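Long-range contact in sugar fermentation stimulation protein homolog (Pyrococcus furiosus, PDB 4DA2), which probably binds DNA and pairs an OB-fold domain with a nuclease-like domain of the PD-(D/E)xK kind, seen here with bound calcium: residues Glu139-Met144 / Asn180-Lys185. The protein carries 1 engineered substitution. Sequence-based numbering, arbitrary orientation.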
loop_
_atom_site.group_PDB
_atom_site.type_symbol
_atom_site.label_atom_id
_atom_site.label_comp_id
_atom_site.label_asym_id
_atom_site.label_seq_id
_atom_site.Cartn_x
_atom_site.Cartn_y
_atom_site.Cartn_z
ATOM N N GLU A 139 12.794 -1.996 7.958
ATOM C CA GLU A 139 13.922 -1.825 8.874
ATOM C C GLU A 139 13.604 -2.623 10.127
ATOM O O GLU A 139 12.848 -2.174 10.993
ATOM C CB GLU A 139 14.171 -0.362 9.222
ATOM C CG GLU A 139 15.364 -0.162 10.171
ATOM C CD GLU A 139 15.360 1.196 10.836
ATOM O OE1 GLU A 139 15.633 2.205 10.143
ATOM O OE2 GLU A 139 15.089 1.245 12.058
ATOM N N GLY A 140 14.165 -3.827 10.207
ATOM C CA GLY A 140 13.886 -4.734 11.323
ATOM C C GLY A 140 12.414 -5.085 11.446
ATOM O O GLY A 140 11.827 -5.670 10.543
ATOM N N GLU A 141 11.802 -4.677 12.553
ATOM C CA GLU A 141 10.395 -4.969 12.783
ATOM C C GLU A 141 9.483 -3.899 12.187
ATOM O O GLU A 141 8.260 -4.005 12.300
ATOM C CB GLU A 141 10.132 -5.102 14.289
ATOM C CG GLU A 141 10.430 -6.523 14.835
ATOM C CD GLU A 141 9.492 -7.586 14.278
ATOM O OE1 GLU A 141 8.276 -7.325 14.206
ATOM O OE2 GLU A 141 9.963 -8.686 13.917
ATOM N N TYR A 142 10.073 -2.862 11.591
ATOM C CA TYR A 142 9.286 -1.732 11.059
ATOM C C TYR A 142 8.993 -1.902 9.567
ATOM O O TYR A 142 9.872 -2.313 8.808
ATOM C CB TYR A 142 10.014 -0.387 11.242
ATOM C CG TYR A 142 10.169 0.039 12.682
ATOM C CD1 TYR A 142 9.239 0.903 13.281
ATOM C CD2 TYR A 142 11.243 -0.414 13.450
ATOM C CE1 TYR A 142 9.377 1.296 14.630
ATOM C CE2 TYR A 142 11.394 -0.026 14.778
ATOM C CZ TYR A 142 10.453 0.826 15.362
ATOM O OH TYR A 142 10.606 1.192 16.683
ATOM N N ALA A 143 7.754 -1.604 9.173
ATOM C CA ALA A 143 7.449 -1.200 7.786
ATOM C C ALA A 143 7.572 0.309 7.724
ATOM O O ALA A 143 7.204 1.013 8.692
ATOM C CB ALA A 143 6.049 -1.612 7.423
ATOM N N MET A 144 8.068 0.821 6.598
ATOM C CA MET A 144 8.310 2.249 6.455
ATOM C C MET A 144 7.818 2.849 5.159
ATOM O O MET A 144 7.649 2.138 4.115
ATOM C CB MET A 144 9.797 2.552 6.647
ATOM C CG MET A 144 10.317 2.029 7.961
ATOM S SD MET A 144 11.934 2.763 8.284
ATOM C CE MET A 144 12.915 2.151 6.891
ATOM N N ASN A 180 6.365 -10.391 8.681
ATOM C CA ASN A 180 7.267 -10.184 9.832
ATOM C C ASN A 180 7.637 -8.729 10.124
ATOM O O ASN A 180 8.802 -8.383 10.281
ATOM C CB ASN A 180 8.531 -11.058 9.719
ATOM C CG ASN A 180 8.196 -12.513 9.486
ATOM O OD1 ASN A 180 7.952 -12.921 8.350
ATOM N ND2 ASN A 180 8.121 -13.294 10.564
ATOM N N VAL A 181 6.631 -7.877 10.181
ATOM C CA VAL A 181 6.811 -6.550 10.721
ATOM C C VAL A 181 5.701 -6.379 11.737
ATOM O O VAL A 181 4.632 -6.978 11.591
ATOM C CB VAL A 181 6.733 -5.416 9.628
ATOM C CG1 VAL A 181 8.001 -5.367 8.768
ATOM C CG2 VAL A 181 5.456 -5.536 8.782
ATOM N N SER A 182 5.975 -5.619 12.797
ATOM C CA SER A 182 4.994 -5.423 13.871
ATOM C C SER A 182 4.749 -3.954 14.161
ATOM O O SER A 182 3.888 -3.596 14.998
ATOM C CB SER A 182 5.497 -6.080 15.164
ATOM O OG SER A 182 6.769 -5.537 15.478
ATOM N N LYS A 183 5.534 -3.110 13.515
ATOM C CA LYS A 183 5.505 -1.651 13.728
ATOM C C LYS A 183 5.584 -0.879 12.420
ATOM O O LYS A 183 5.890 -1.454 11.389
ATOM C CB LYS A 183 6.663 -1.211 14.645
ATOM C CG LYS A 183 6.615 -1.850 16.030
ATOM C CD LYS A 183 7.636 -1.217 16.966
ATOM C CE LYS A 183 9.014 -1.822 16.769
ATOM N NZ LYS A 183 9.162 -3.113 17.488
ATOM N N PHE A 184 5.248 0.407 12.483
ATOM C CA PHE A 184 5.426 1.333 11.379
ATOM C C PHE A 184 6.150 2.593 11.822
ATOM O O PHE A 184 5.853 3.102 12.893
ATOM C CB PHE A 184 4.044 1.731 10.750
ATOM C CG PHE A 184 4.155 2.914 9.817
ATOM C CD1 PHE A 184 4.473 2.737 8.467
ATOM C CD2 PHE A 184 4.053 4.215 10.311
ATOM C CE1 PHE A 184 4.654 3.866 7.632
ATOM C CE2 PHE A 184 4.202 5.325 9.491
ATOM C CZ PHE A 184 4.516 5.152 8.137
ATOM N N LYS A 185 7.064 3.131 11.000
ATOM C CA LYS A 185 7.522 4.519 11.150
ATOM C C LYS A 185 7.867 5.137 9.801
ATOM O O LYS A 185 8.190 4.396 8.869
ATOM C CB LYS A 185 8.733 4.603 12.089
ATOM C CG LYS A 185 9.971 3.920 11.544
ATOM C CD LYS A 185 11.056 3.892 12.616
ATOM C CE LYS A 185 12.313 3.216 12.071
ATOM N NZ LYS A 185 13.415 3.225 13.097
#
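Tyr142 and Ala143 pair in parallel with Lys183 and Phe184: Ala143 N donates to Lys183 O at 2.9 Å, Lys185 N returns to Ala143 O at 3.1 Å, and Glu141 O takes both Ser182 N and Lys183 N where the strands begin. The Tyr142 ring lies between two lysine chains. Over one face passes Lys185, its CD 3.8 Å from the ring centroid and its NZ in a cation-pi position 14° off the ring normal; over the opposite face Lys183 folds back, its bend at chi3 (-83°) laying CE 3.3 Å from Tyr142 CZ. Tyr142 OH hydrogen-bonds Glu230 OE2. Without the ring, as with an alanine here, the two lysine chains would probably be freer to turn and Glu230 would lose its hydroxyl partner. The extended chain of Lys185 also carries NZ to Glu139 OE2, a 2.8 Å salt bridge in which NZ approaches OE2 from above the carboxylate plane, while CE packs against Met144 SD. The parallel pairing joins strand 142-145, second arm of a hairpin closed by the type II' turn Glu139-Tyr142, to strand 183-186 in the mixed sheet of the PD-(D/E)xK-like fold, where strand 220-229 runs along the other edge of 183-186. Just ahead of the two strands, Ser182 OG donates to the anti side of Glu141 OE1 at 2.7 Å. On the face away from Tyr142, Ala143 CB meets Val181 CG2, and Phe184 stacks on Phe174.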